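D,D-dipeptidase/D,D-carboxypeptidase (Enterococcus faecalis, PDB 4MUQ) acts as a zinc-dependent D,D-peptidase of vancomycin resistance, probably cleaving D-Ala-D-Ala dipeptides and the terminal D-Ala of cell-wall precursors. Local coordinates at residues I114-N119 against W167-V172. Residues are numbered along the deposited sequence; the frame is centred on the assembly and turned at random.
With ZN (zinc ion), chain B; LY0 ((2R)-3-[(R)-[(1R)-1-aminoethyl](hydroxy)phosphoryl]-2-methylpropanoic acid), chain C; 2D8 ((2R)-3-[(R)-[(1S)-1-aminoethyl](hydroxy)phosphoryl]-2-methylpropanoic acid), chain D.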
# COMPACT_ATOMS: atom_id res chain seq x y z
N ILE A 114 3.72 5.87 -2.94
CA ILE A 114 4.07 7.08 -3.64
C ILE A 114 4.01 8.27 -2.69
O ILE A 114 3.10 8.38 -1.86
CB ILE A 114 3.18 7.28 -4.89
CG1 ILE A 114 3.70 8.45 -5.72
CG2 ILE A 114 1.71 7.44 -4.52
CD1 ILE A 114 3.59 8.25 -7.21
N ASP A 115 5.00 9.16 -2.82
CA ASP A 115 4.98 10.45 -2.16
C ASP A 115 4.51 11.48 -3.17
O ASP A 115 5.04 11.55 -4.28
CB ASP A 115 6.39 10.80 -1.63
CG ASP A 115 6.86 9.85 -0.54
OD1 ASP A 115 6.03 9.24 0.11
OD2 ASP A 115 8.07 9.64 -0.31
N LEU A 116 3.51 12.27 -2.78
CA LEU A 116 2.93 13.29 -3.64
C LEU A 116 3.17 14.69 -3.06
O LEU A 116 3.28 14.86 -1.84
CB LEU A 116 1.43 13.06 -3.78
CG LEU A 116 1.03 11.70 -4.34
CD1 LEU A 116 -0.48 11.54 -4.27
CD2 LEU A 116 1.50 11.56 -5.78
N GLY A 117 3.23 15.68 -3.94
CA GLY A 117 3.40 17.05 -3.48
C GLY A 117 2.67 18.04 -4.34
O GLY A 117 2.33 17.77 -5.50
N LEU A 118 2.41 19.21 -3.75
CA LEU A 118 1.91 20.36 -4.49
C LEU A 118 2.91 20.75 -5.57
O LEU A 118 4.12 20.75 -5.33
CB LEU A 118 1.73 21.54 -3.53
CG LEU A 118 0.32 21.80 -3.02
CD1 LEU A 118 0.30 22.99 -2.07
CD2 LEU A 118 -0.61 22.05 -4.19
N ASN A 119 2.41 21.05 -6.76
CA ASN A 119 3.31 21.47 -7.84
C ASN A 119 3.81 22.88 -7.60
O ASN A 119 3.12 23.86 -7.89
CB ASN A 119 2.62 21.37 -9.20
CG ASN A 119 3.59 21.55 -10.37
OD1 ASN A 119 4.52 22.36 -10.31
ND2 ASN A 119 3.36 20.80 -11.44
N TRP A 167 2.08 13.25 3.04
CA TRP A 167 2.37 13.07 1.61
C TRP A 167 2.48 11.64 1.10
O TRP A 167 2.54 11.45 -0.11
CB TRP A 167 3.69 13.77 1.26
CG TRP A 167 4.83 13.22 2.08
CD1 TRP A 167 5.55 12.08 1.84
CD2 TRP A 167 5.36 13.78 3.29
NE1 TRP A 167 6.49 11.90 2.83
CE2 TRP A 167 6.40 12.93 3.73
CE3 TRP A 167 5.05 14.92 4.05
CZ2 TRP A 167 7.13 13.18 4.89
CZ3 TRP A 167 5.79 15.17 5.21
CH2 TRP A 167 6.80 14.29 5.62
N HIS A 168 2.56 10.66 2.01
CA HIS A 168 2.89 9.29 1.64
C HIS A 168 1.66 8.40 1.55
O HIS A 168 0.94 8.21 2.54
CB HIS A 168 3.93 8.73 2.63
CG HIS A 168 4.32 7.30 2.38
ND1 HIS A 168 5.60 6.93 2.02
CD2 HIS A 168 3.61 6.15 2.51
CE1 HIS A 168 5.65 5.61 1.91
NE2 HIS A 168 4.46 5.12 2.21
N PHE A 169 1.42 7.85 0.36
CA PHE A 169 0.23 7.03 0.13
C PHE A 169 0.62 5.63 -0.28
O PHE A 169 1.57 5.43 -1.02
CB PHE A 169 -0.67 7.70 -0.93
CG PHE A 169 -1.33 8.93 -0.43
CD1 PHE A 169 -2.61 8.87 0.10
CD2 PHE A 169 -0.65 10.14 -0.39
CE1 PHE A 169 -3.23 10.01 0.62
CE2 PHE A 169 -1.25 11.27 0.13
CZ PHE A 169 -2.55 11.20 0.64
N ARG A 170 -0.13 4.66 0.23
CA ARG A 170 0.14 3.25 -0.01
C ARG A 170 -1.03 2.60 -0.72
O ARG A 170 -2.19 2.76 -0.29
CB ARG A 170 0.41 2.56 1.33
CG ARG A 170 0.31 1.02 1.32
CD ARG A 170 1.36 0.34 0.46
NE ARG A 170 1.02 -1.07 0.35
CZ ARG A 170 1.42 -2.02 1.19
NH1 ARG A 170 2.24 -1.73 2.19
NH2 ARG A 170 1.01 -3.27 1.01
N TYR A 171 -0.76 1.90 -1.82
CA TYR A 171 -1.79 1.11 -2.48
C TYR A 171 -1.95 -0.23 -1.78
O TYR A 171 -0.98 -0.99 -1.68
CB TYR A 171 -1.43 0.89 -3.94
CG TYR A 171 -2.48 0.14 -4.71
CD1 TYR A 171 -3.58 0.81 -5.21
CD2 TYR A 171 -2.37 -1.22 -4.94
CE1 TYR A 171 -4.55 0.14 -5.93
CE2 TYR A 171 -3.33 -1.91 -5.67
CZ TYR A 171 -4.42 -1.21 -6.16
OH TYR A 171 -5.40 -1.87 -6.88
N VAL A 172 -3.17 -0.53 -1.34
CA VAL A 172 -3.52 -1.85 -0.80
C VAL A 172 -4.58 -2.53 -1.64
O VAL A 172 -4.82 -3.73 -1.50
CB VAL A 172 -4.01 -1.78 0.66
CG1 VAL A 172 -2.86 -1.42 1.59
CG2 VAL A 172 -5.17 -0.80 0.81
ZN ZN B . 7.14 7.98 1.11
P LY0 C . 9.11 8.71 3.05
C1 LY0 C . 11.61 9.51 3.01
N1 LY0 C . 10.12 10.93 4.13
C2 LY0 C . 10.23 10.14 2.97
C4 LY0 C . 9.39 7.78 4.59
C5 LY0 C . 8.96 6.35 4.52
C6 LY0 C . 10.03 5.52 3.82
C7 LY0 C . 8.70 5.86 5.94
O31 LY0 C . 9.42 7.77 1.87
O32 LY0 C . 7.64 9.19 2.86
O61 LY0 C . 9.64 4.56 3.18
O62 LY0 C . 11.20 5.81 3.96
C4 2D8 D . 9.38 7.77 4.59
C5 2D8 D . 8.96 6.34 4.52
C6 2D8 D . 10.03 5.51 3.82
C7 2D8 D . 8.70 5.86 5.94
N1 2D8 D . 9.92 10.99 1.99
P 2D8 D . 9.11 8.71 3.06
C1 2D8 D . 11.60 9.55 3.02
C2 2D8 D . 10.21 10.15 3.08
O31 2D8 D . 9.43 7.78 1.87
O32 2D8 D . 7.63 9.19 2.86
O61 2D8 D . 9.64 4.56 3.18
O62 2D8 D . 11.20 5.81 3.96
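Asp-115 turns CG anti to its carbonyl carbon (chi1 -65°), and His-168 holds CG anti to its own N (chi1 178°). These torsions bring a carboxylate and an imidazole together on one zinc ion. The site lies on the antiparallel sheet of the Hedgehog/DD-peptidase fold, where strands 113-118 and 168-171 are the two inner strands. Asp-115 and His-168 stand directly opposite each other as a non-hydrogen-bonded pair, and both side chains leave the same face of the sheet. Asp-115 grips the zinc with both oxygens, OD1 at 2.0 Å and OD2 at 2.4 Å. His-168 ND1 binds it at 2.1 Å, and His-108 completes the protein ligands. Asp-115 OD1 and His-168 ND1 are close because they share the metal, not a hydrogen bond. The carboxylate and imidazole planes are 54° apart. On the far side of the imidazole, NE2 is hydrogen-bonded to Glu-107, a second-shell carboxylate that would fix the ring's rotation and may make ND1 a stronger donor to the metal.

Trp-167 lies alongside Asp-115, its ring plane nearly perpendicular to the carboxylate. Its CD1 edge meets Asp-115 OD1 at 3.4 Å. The phosphinate inhibitor, modelled as two stereoisomers, binds the zinc through O31 and O32, a mode consistent with mimicry of the tetrahedral intermediate.

The neighbouring pair, Ile-114 and Phe-169, is hydrogen-bonded through both backbone N-H groups. Their side chains occupy the other face of the sheet. There Leu-116 CD1 touches Phe-169 CD2 at 4.1 Å, the two side chains crossing at about a right angle, and Phe-139 of helix 134-142 packs edge-to-face with Phe-169. Back at the zinc, Trp-167 NE1 donates a hydrogen bond of 2.9 Å to inhibitor O32, which lies in the indole plane.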